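Local coordinates for protein peptidyl-tRNA hydrolase (Sulfolobus solfataricus, PDB 1XTY) that hydrolyses N-acyl-aminoacyl-tRNA to the N-acyl amino acid and free tRNA, possibly acting on peptidyl-tRNAs that drop off the ribosome during protein synthesis, at residues A24-T29 against S82-A87; M1-I6 against A105-V110; V8-K13 against I58-S63. One frame throughout, in Å; residues are numbered along the deposited sequence.

Interaction 1 of 3, residues A24-T29 against S82-A87; sequences AHAAVT and SIIEDA. With SO4 (sulfate ion), chain E.
Helix-on-sheet packing in an alpha/beta fold is worked out here by His25, Ala26 and Thr29 of helix 16-35 against Ser82 and Ile84 of strand 81-85, an outermost strand of the sheet. The two short segments approach to 8.2 Å between their axes and run closer to antiparallel than to parallel. Ile84 has the largest share of the contact, and each of its branches has its own task. Its CD1 stands over one face of the His25 imidazole, 3.9 Å from the ring centroid and 21° off the normal, which makes a CH-pi contact. CG2 of Ile84 lies by the CG-CD2 side of the same ring, 3.7 Å from His25 CD2. Between them CG1 rests on the helix backbone, 3.6 Å from CA of Ala26, and packs against the methyl group of that alanine as well. The imidazole is brought over the isoleucine because CG of His25 lies anti to the backbone N (chi1 -165°). One polar bond ties the layers: Ser82 OG donates to the carbonyl O of Ala26 at 3.2 Å, meeting it well to the side of the C=O direction rather than end on. Beside it, Thr29 CG2 packs on Ser82 CB at 3.8 Å, while Thr29 OG1 accepts a hydrogen bond from Gln54 NE2 of the second subunit, so this helix also faces the dimer partner. Farther along, Ala87 N donates to O1 of a sulfate ion at 2.8 Å, nearly straight at 164°; the ion probably comes from the crystallisation liquor. The preceding Asp86 forms a salt bridge with Lys18. Ala26 on the helix, with Ile84 packed on its backbone and on the His25 ring, thus gives the helix-on-sheet layering of a PTH2-family alpha/beta domain.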
loop_
_atom_site.group_PDB
_atom_site.type_symbol
_atom_site.label_atom_id
_atom_site.label_comp_id
_atom_site.label_asym_id
_atom_site.label_seq_id
_atom_site.Cartn_x
_atom_site.Cartn_y
_atom_site.Cartn_z
ATOM N N ALA A 24 0.519 1.854 -2.729
ATOM C CA ALA A 24 0.040 0.587 -2.175
ATOM C C ALA A 24 0.468 -0.554 -3.100
ATOM O O ALA A 24 0.757 -1.660 -2.642
ATOM C CB ALA A 24 -1.485 0.617 -2.034
ATOM N N HIS A 25 0.493 -0.276 -4.401
ATOM C CA HIS A 25 0.896 -1.261 -5.405
ATOM C C HIS A 25 2.377 -1.589 -5.184
ATOM O O HIS A 25 2.782 -2.753 -5.197
ATOM C CB HIS A 25 0.688 -0.675 -6.811
ATOM C CG HIS A 25 0.722 -1.691 -7.915
ATOM N ND1 HIS A 25 1.271 -2.947 -7.765
ATOM C CD2 HIS A 25 0.304 -1.617 -9.202
ATOM C CE1 HIS A 25 1.191 -3.602 -8.910
ATOM N NE2 HIS A 25 0.608 -2.817 -9.799
ATOM N N ALA A 26 3.183 -0.553 -4.975
ATOM C CA ALA A 26 4.612 -0.741 -4.741
ATOM C C ALA A 26 4.858 -1.578 -3.490
ATOM O O ALA A 26 5.683 -2.489 -3.504
ATOM C CB ALA A 26 5.308 0.615 -4.608
ATOM N N ALA A 27 4.133 -1.281 -2.413
ATOM C CA ALA A 27 4.307 -2.008 -1.159
ATOM C C ALA A 27 3.899 -3.474 -1.232
ATOM O O ALA A 27 4.624 -4.347 -0.749
ATOM C CB ALA A 27 3.533 -1.307 -0.038
ATOM N N VAL A 28 2.744 -3.749 -1.834
ATOM C CA VAL A 28 2.272 -5.128 -1.942
ATOM C C VAL A 28 3.187 -5.968 -2.831
ATOM O O VAL A 28 3.513 -7.109 -2.498
ATOM C CB VAL A 28 0.828 -5.183 -2.483
ATOM C CG1 VAL A 28 0.415 -6.627 -2.750
ATOM C CG2 VAL A 28 -0.122 -4.550 -1.469
ATOM N N THR A 29 3.604 -5.404 -3.957
ATOM C CA THR A 29 4.494 -6.122 -4.859
ATOM C C THR A 29 5.799 -6.488 -4.147
ATOM O O THR A 29 6.312 -7.591 -4.316
ATOM C CB THR A 29 4.776 -5.288 -6.126
ATOM O OG1 THR A 29 3.562 -5.166 -6.882
ATOM C CG2 THR A 29 5.832 -5.961 -7.001
ATOM N N SER A 82 10.759 -2.605 -6.343
ATOM C CA SER A 82 9.650 -2.795 -7.268
ATOM C C SER A 82 9.438 -1.546 -8.099
ATOM O O SER A 82 9.363 -0.445 -7.558
ATOM C CB SER A 82 8.361 -3.123 -6.507
ATOM O OG SER A 82 8.025 -2.087 -5.595
ATOM N N ILE A 83 9.359 -1.717 -9.415
ATOM C CA ILE A 83 9.125 -0.588 -10.307
ATOM C C ILE A 83 7.679 -0.719 -10.757
ATOM O O ILE A 83 7.307 -1.684 -11.433
ATOM C CB ILE A 83 10.060 -0.617 -11.533
ATOM C CG1 ILE A 83 11.520 -0.526 -11.070
ATOM C CG2 ILE A 83 9.736 0.555 -12.460
ATOM C CD1 ILE A 83 12.536 -0.666 -12.194
ATOM N N ILE A 84 6.862 0.247 -10.360
ATOM C CA ILE A 84 5.444 0.226 -10.682
ATOM C C ILE A 84 5.080 1.049 -11.916
ATOM O O ILE A 84 5.506 2.194 -12.052
ATOM C CB ILE A 84 4.625 0.737 -9.483
ATOM C CG1 ILE A 84 4.923 -0.130 -8.251
ATOM C CG2 ILE A 84 3.144 0.734 -9.816
ATOM C CD1 ILE A 84 4.612 -1.613 -8.447
ATOM N N GLU A 85 4.302 0.450 -12.815
ATOM C CA GLU A 85 3.855 1.138 -14.022
ATOM C C GLU A 85 2.334 1.227 -13.978
ATOM O O GLU A 85 1.661 0.340 -13.443
ATOM C CB GLU A 85 4.306 0.401 -15.295
ATOM C CG GLU A 85 5.819 0.172 -15.375
ATOM C CD GLU A 85 6.319 -0.170 -16.778
ATOM O OE1 GLU A 85 5.554 -0.740 -17.583
ATOM O OE2 GLU A 85 7.499 0.122 -17.072
ATOM N N ASP A 86 1.798 2.304 -14.533
ATOM C CA ASP A 86 0.358 2.529 -14.553
ATOM C C ASP A 86 -0.363 1.507 -15.436
ATOM O O ASP A 86 0.188 1.034 -16.434
ATOM C CB ASP A 86 0.078 3.954 -15.045
ATOM C CG ASP A 86 -1.335 4.416 -14.732
ATOM O OD1 ASP A 86 -2.267 4.063 -15.480
ATOM O OD2 ASP A 86 -1.512 5.131 -13.724
ATOM N N ALA A 87 -1.591 1.162 -15.057
ATOM C CA ALA A 87 -2.387 0.204 -15.820
ATOM C C ALA A 87 -3.152 0.931 -16.923
ATOM O O ALA A 87 -3.934 0.322 -17.656
ATOM C CB ALA A 87 -3.363 -0.524 -14.901
HETATM S S SO4 E . -3.416 1.086 -11.709
HETATM O O1 SO4 E . -2.474 1.885 -12.514
HETATM O O2 SO4 E . -4.734 1.069 -12.373
HETATM O O3 SO4 E . -3.544 1.688 -10.368
HETATM O O4 SO4 E . -2.908 -0.294 -11.590
#

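Interaction 2 of 3, residues M1-I6 against A105-V110; sequences MIKMVI and APENLV
The carboxylate of Glu107 is the flat group that meets Met1 and Lys3, and it stands where an antiparallel strand pair passes straight into a helix: strand 97-106 ends beside strand 2-9, Pro106 takes the N-cap position, and helix 107-114 follows. Lys3 NZ comes to Glu107 OE1 from above the carboxylate plane, 45° out of it, at 3.1 Å. At the other oxygen, OE2, the amino group of Met1 makes a long salt bridge, with N 3.7 Å away, so the one carboxylate joins both ammonium groups in a small network. On the puckered ring of Pro106, the tip of Ile2 sits over one side, its CD1 3.7 Å from CG and about as far from CD; Trp45 of helix 40-51 packs against the same proline. Lys3 and Ala105 form the hydrogen-bonded pair of the two strands, with Lys3 N to Ala105 O at 2.9 Å and Ala105 N to Lys3 O at 3.0 Å. Ile2 and Pro106 are the neighbouring non-hydrogen-bonded pair, whose side chains diverge. Where the helix takes over, the bonding to the strand continues for one more step: Glu107 N donates to the carbonyl O of Met1 at 3.0 Å, almost end on, with a C=O...N angle of 163°. Glu107 CG lies between its own backbone N and carbonyl carbon (chi1 64°), which folds the side chain back along the strand toward Met1 and Lys3. The extended lysine chain runs across it, so that the amine and OE1 meet near their ends. Three residues on, Val110 faces the strand and its CG1 presses on Val5 CG2 at 3.3 Å, closer than normal van der Waals contact.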
loop_
_atom_site.group_PDB
_atom_site.type_symbol
_atom_site.label_atom_id
_atom_site.label_comp_id
_atom_site.label_asym_id
_atom_site.label_seq_id
_atom_site.Cartn_x
_atom_site.Cartn_y
_atom_site.Cartn_z
ATOM N N MET A 1 16.409 0.347 12.932
ATOM C CA MET A 1 14.996 0.174 12.496
ATOM C C MET A 1 14.945 -0.224 11.028
ATOM O O MET A 1 15.687 0.310 10.208
ATOM C CB MET A 1 14.213 1.481 12.662
ATOM C CG MET A 1 14.298 2.122 14.038
ATOM S SD MET A 1 13.501 3.754 14.061
ATOM C CE MET A 1 12.109 3.452 15.150
ATOM N N ILE A 2 14.062 -1.163 10.710
ATOM C CA ILE A 2 13.878 -1.623 9.344
ATOM C C ILE A 2 12.754 -0.780 8.757
ATOM O O ILE A 2 11.727 -0.580 9.403
ATOM C CB ILE A 2 13.465 -3.110 9.311
ATOM C CG1 ILE A 2 14.547 -3.961 9.981
ATOM C CG2 ILE A 2 13.227 -3.566 7.877
ATOM C CD1 ILE A 2 15.916 -3.826 9.343
ATOM N N LYS A 3 12.949 -0.272 7.544
ATOM C CA LYS A 3 11.928 0.544 6.902
ATOM C C LYS A 3 11.774 0.293 5.411
ATOM O O LYS A 3 12.673 -0.228 4.754
ATOM C CB LYS A 3 12.220 2.030 7.113
ATOM C CG LYS A 3 12.075 2.486 8.553
ATOM C CD LYS A 3 12.337 3.967 8.690
ATOM C CE LYS A 3 12.236 4.401 10.143
ATOM N NZ LYS A 3 12.567 5.845 10.295
ATOM N N MET A 4 10.610 0.665 4.891
ATOM C CA MET A 4 10.332 0.534 3.471
ATOM C C MET A 4 10.228 1.954 2.945
ATOM O O MET A 4 9.603 2.810 3.570
ATOM C CB MET A 4 9.002 -0.190 3.223
ATOM C CG MET A 4 8.614 -0.226 1.745
ATOM S SD MET A 4 6.993 -0.967 1.413
ATOM C CE MET A 4 7.395 -2.689 1.538
ATOM N N VAL A 5 10.856 2.214 1.807
ATOM C CA VAL A 5 10.805 3.533 1.211
ATOM C C VAL A 5 10.172 3.434 -0.167
ATOM O O VAL A 5 10.491 2.530 -0.939
ATOM C CB VAL A 5 12.218 4.140 1.061
ATOM C CG1 VAL A 5 12.124 5.530 0.444
ATOM C CG2 VAL A 5 12.901 4.207 2.418
ATOM N N ILE A 6 9.259 4.352 -0.459
ATOM C CA ILE A 6 8.613 4.384 -1.763
ATOM C C ILE A 6 8.891 5.751 -2.377
ATOM O O ILE A 6 8.586 6.788 -1.785
ATOM C CB ILE A 6 7.084 4.164 -1.672
ATOM C CG1 ILE A 6 6.779 2.778 -1.098
ATOM C CG2 ILE A 6 6.460 4.277 -3.061
ATOM C CD1 ILE A 6 6.783 2.716 0.408
ATOM N N ALA A 105 14.200 -2.859 4.637
ATOM C CA ALA A 105 15.597 -3.136 4.949
ATOM C C ALA A 105 16.097 -2.097 5.957
ATOM O O ALA A 105 15.427 -1.099 6.203
ATOM C CB ALA A 105 16.434 -3.073 3.676
ATOM N N PRO A 106 17.279 -2.327 6.559
ATOM C CA PRO A 106 17.834 -1.376 7.534
ATOM C C PRO A 106 17.751 0.042 6.973
ATOM O O PRO A 106 18.207 0.302 5.862
ATOM C CB PRO A 106 19.272 -1.855 7.691
ATOM C CG PRO A 106 19.124 -3.336 7.573
ATOM C CD PRO A 106 18.174 -3.486 6.391
ATOM N N GLU A 107 17.178 0.965 7.738
ATOM C CA GLU A 107 17.014 2.324 7.237
ATOM C C GLU A 107 18.298 3.030 6.818
ATOM O O GLU A 107 18.280 3.844 5.895
ATOM C CB GLU A 107 16.254 3.182 8.249
ATOM C CG GLU A 107 16.947 3.399 9.564
ATOM C CD GLU A 107 16.082 4.202 10.512
ATOM O OE1 GLU A 107 15.660 5.315 10.127
ATOM O OE2 GLU A 107 15.821 3.722 11.634
ATOM N N ASN A 108 19.410 2.735 7.487
ATOM C CA ASN A 108 20.672 3.367 7.122
ATOM C C ASN A 108 21.158 2.775 5.807
ATOM O O ASN A 108 21.853 3.434 5.032
ATOM C CB ASN A 108 21.713 3.155 8.224
ATOM C CG ASN A 108 21.365 3.900 9.493
ATOM O OD1 ASN A 108 21.744 3.495 10.595
ATOM N ND2 ASN A 108 20.643 5.008 9.344
ATOM N N LEU A 109 20.786 1.525 5.558
ATOM C CA LEU A 109 21.176 0.864 4.325
ATOM C C LEU A 109 20.351 1.493 3.213
ATOM O O LEU A 109 20.873 1.839 2.158
ATOM C CB LEU A 109 20.906 -0.642 4.417
ATOM C CG LEU A 109 21.410 -1.484 3.244
ATOM C CD1 LEU A 109 22.907 -1.258 3.061
ATOM C CD2 LEU A 109 21.125 -2.951 3.503
ATOM N N VAL A 110 19.059 1.669 3.466
ATOM C CA VAL A 110 18.180 2.275 2.478
ATOM C C VAL A 110 18.533 3.748 2.279
ATOM O O VAL A 110 18.406 4.278 1.172
ATOM C CB VAL A 110 16.699 2.161 2.896
ATOM C CG1 VAL A 110 15.806 2.709 1.791
ATOM C CG2 VAL A 110 16.353 0.706 3.182
#

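Interaction 3 of 3, residues V8-K13 against I58-S63; sequences VRSDIK and IVKVNS. With SO4 (sulfate ion), chain F.
Arg9 sends its CB to the side of the sheet that Val61 also occupies, and its CG passes CG2 of that valine at 4.5 Å. Leu64 and Ile67 of helix 64-76 also touch this side chain. Beyond CG it bends at chi3 (66°), which turns the guanidinium back toward Asp11. There NE donates to OD2 on its syn side at 3.1 Å. NH2 reaches OD1 of the same aspartate at 3.2 Å, nearly straight (178°), so the carboxylate is held side-on by two nitrogens. Ile12 CG2 lies over one face of the guanidinium, toward its rim. Arg9 lies at the end of strand 2-9, which pairs in parallel with 56-61; the two strands are the ends of a beta-alpha-beta crossover whose intervening chain carries helices 16-35 and 40-51. Val8 N bonds to Val59 O at 2.9 Å, Val61 N returns to Val8 O at 3.0 Å, and Ser10 N donates to Val61 O at 2.7 Å. At the far end, NH1 of Arg9 meets sulfate O2 at 2.6 Å and also bonds to Ile97 O, while NH2 reaches sulfate O3 at 3.0 Å. A leucine here would probably leave the Asp11 carboxylate without its cationic mate and strip the sulfate of both its guanidinium donors. Ser10 OG lies against Lys60 CB, with a weak bond to Val61 O beside it.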
loop_
_atom_site.group_PDB
_atom_site.type_symbol
_atom_site.label_atom_id
_atom_site.label_comp_id
_atom_site.label_asym_id
_atom_site.label_seq_id
_atom_site.Cartn_x
_atom_site.Cartn_y
_atom_site.Cartn_z
ATOM N N VAL A 8 8.087 8.362 -5.214
ATOM C CA VAL A 8 7.043 8.738 -6.160
ATOM C C VAL A 8 7.491 9.838 -7.126
ATOM O O VAL A 8 8.185 10.772 -6.726
ATOM C CB VAL A 8 5.792 9.231 -5.407
ATOM C CG1 VAL A 8 4.692 9.588 -6.388
ATOM C CG2 VAL A 8 5.326 8.163 -4.431
ATOM N N ARG A 9 7.093 9.716 -8.392
ATOM C CA ARG A 9 7.428 10.711 -9.417
ATOM C C ARG A 9 6.522 11.927 -9.294
ATOM O O ARG A 9 5.299 11.796 -9.267
ATOM C CB ARG A 9 7.261 10.131 -10.821
ATOM C CG ARG A 9 8.368 9.202 -11.256
ATOM C CD ARG A 9 8.128 8.717 -12.673
ATOM N NE ARG A 9 8.217 9.796 -13.652
ATOM C CZ ARG A 9 7.907 9.656 -14.937
ATOM N NH1 ARG A 9 7.483 8.483 -15.389
ATOM N NH2 ARG A 9 8.032 10.680 -15.769
ATOM N N SER A 10 7.125 13.110 -9.247
ATOM C CA SER A 10 6.367 14.349 -9.119
ATOM C C SER A 10 6.069 15.029 -10.455
ATOM O O SER A 10 5.216 15.912 -10.520
ATOM C CB SER A 10 7.126 15.331 -8.223
ATOM O OG SER A 10 7.449 14.740 -6.976
ATOM N N ASP A 11 6.760 14.622 -11.517
ATOM C CA ASP A 11 6.559 15.243 -12.825
ATOM C C ASP A 11 5.356 14.749 -13.618
ATOM O O ASP A 11 5.025 15.316 -14.658
ATOM C CB ASP A 11 7.825 15.125 -13.683
ATOM C CG ASP A 11 8.277 13.692 -13.870
ATOM O OD1 ASP A 11 9.160 13.461 -14.725
ATOM O OD2 ASP A 11 7.762 12.799 -13.165
ATOM N N ILE A 12 4.706 13.691 -13.150
ATOM C CA ILE A 12 3.521 13.198 -13.838
ATOM C C ILE A 12 2.319 13.632 -13.008
ATOM O O ILE A 12 2.453 13.919 -11.818
ATOM C CB ILE A 12 3.531 11.658 -13.997
ATOM C CG1 ILE A 12 3.710 10.983 -12.641
ATOM C CG2 ILE A 12 4.635 11.244 -14.961
ATOM C CD1 ILE A 12 3.739 9.469 -12.727
ATOM N N LYS A 13 1.149 13.686 -13.632
ATOM C CA LYS A 13 -0.055 14.120 -12.935
ATOM C C LYS A 13 -0.821 12.989 -12.263
ATOM O O LYS A 13 -1.343 12.090 -12.929
ATOM C CB LYS A 13 -0.981 14.854 -13.906
ATOM C CG LYS A 13 -2.258 15.377 -13.271
ATOM C CD LYS A 13 -3.087 16.159 -14.278
ATOM C CE LYS A 13 -4.378 16.668 -13.659
ATOM N NZ LYS A 13 -5.153 17.509 -14.617
ATOM N N ILE A 58 7.674 7.910 2.497
ATOM C CA ILE A 58 7.245 8.233 1.149
ATOM C C ILE A 58 7.917 9.519 0.691
ATOM O O ILE A 58 7.582 10.610 1.157
ATOM C CB ILE A 58 5.721 8.392 1.088
ATOM C CG1 ILE A 58 5.057 7.127 1.643
ATOM C CG2 ILE A 58 5.273 8.636 -0.349
ATOM C CD1 ILE A 58 3.560 7.217 1.732
ATOM N N VAL A 59 8.877 9.377 -0.217
ATOM C CA VAL A 59 9.607 10.522 -0.738
ATOM C C VAL A 59 9.288 10.722 -2.211
ATOM O O VAL A 59 8.588 9.908 -2.817
ATOM C CB VAL A 59 11.123 10.331 -0.544
ATOM C CG1 VAL A 59 11.441 10.249 0.941
ATOM C CG2 VAL A 59 11.588 9.062 -1.248
ATOM N N LYS A 60 9.793 11.807 -2.789
ATOM C CA LYS A 60 9.522 12.095 -4.191
ATOM C C LYS A 60 10.749 12.514 -4.996
ATOM O O LYS A 60 11.775 12.897 -4.435
ATOM C CB LYS A 60 8.456 13.188 -4.294
ATOM C CG LYS A 60 8.830 14.491 -3.597
ATOM C CD LYS A 60 7.718 15.532 -3.716
ATOM C CE LYS A 60 8.071 16.810 -2.967
ATOM N NZ LYS A 60 7.012 17.858 -3.090
ATOM N N VAL A 61 10.622 12.412 -6.316
ATOM C CA VAL A 61 11.663 12.796 -7.268
ATOM C C VAL A 61 10.914 13.412 -8.442
ATOM O O VAL A 61 9.760 13.069 -8.684
ATOM C CB VAL A 61 12.485 11.578 -7.769
ATOM C CG1 VAL A 61 13.278 10.975 -6.624
ATOM C CG2 VAL A 61 11.564 10.544 -8.388
ATOM N N ASN A 62 11.552 14.318 -9.174
ATOM C CA ASN A 62 10.874 14.964 -10.291
ATOM C C ASN A 62 11.275 14.487 -11.680
ATOM O O ASN A 62 11.093 15.210 -12.662
ATOM C CB ASN A 62 11.056 16.482 -10.208
ATOM C CG ASN A 62 12.476 16.873 -9.876
ATOM O OD1 ASN A 62 13.427 16.364 -10.472
ATOM N ND2 ASN A 62 12.631 17.787 -8.922
ATOM N N SER A 63 11.818 13.278 -11.774
ATOM C CA SER A 63 12.205 12.746 -13.074
ATOM C C SER A 63 12.322 11.230 -13.073
ATOM O O SER A 63 12.656 10.614 -12.060
ATOM C CB SER A 63 13.536 13.348 -13.537
ATOM O OG SER A 63 14.634 12.714 -12.906
HETATM S S SO4 F . 7.486 9.148 -19.078
HETATM O O1 SO4 F . 6.041 9.213 -19.357
HETATM O O2 SO4 F . 7.719 8.248 -17.938
HETATM O O3 SO4 F . 7.976 10.499 -18.746
HETATM O O4 SO4 F . 8.190 8.638 -20.268
#

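Overall arrangement
From the N terminus, strand 2-9, which begins within 1-6, enters the middle of the mixed sheet, and its partner, 105-110, arrives only near the C terminus, so interaction 2 spans nearly the whole chain and encloses the other two. Within that span interactions 1 and 3 cross: 8-13, 24-29, 58-63 and 82-87 alternate along the chain. Interaction 3 closes the crossover between strands 2-9 and 56-61, and interaction 1 sets helix 16-35 on strand 81-85. Strand 2-9 serves both 2 and 3, whose segments join directly through Ile6 and Val59. Interactions 1 and 2 meet where Ala26 and Ala27 pack on Ile6 and Met4, linking the helix layer to the sheet's centre.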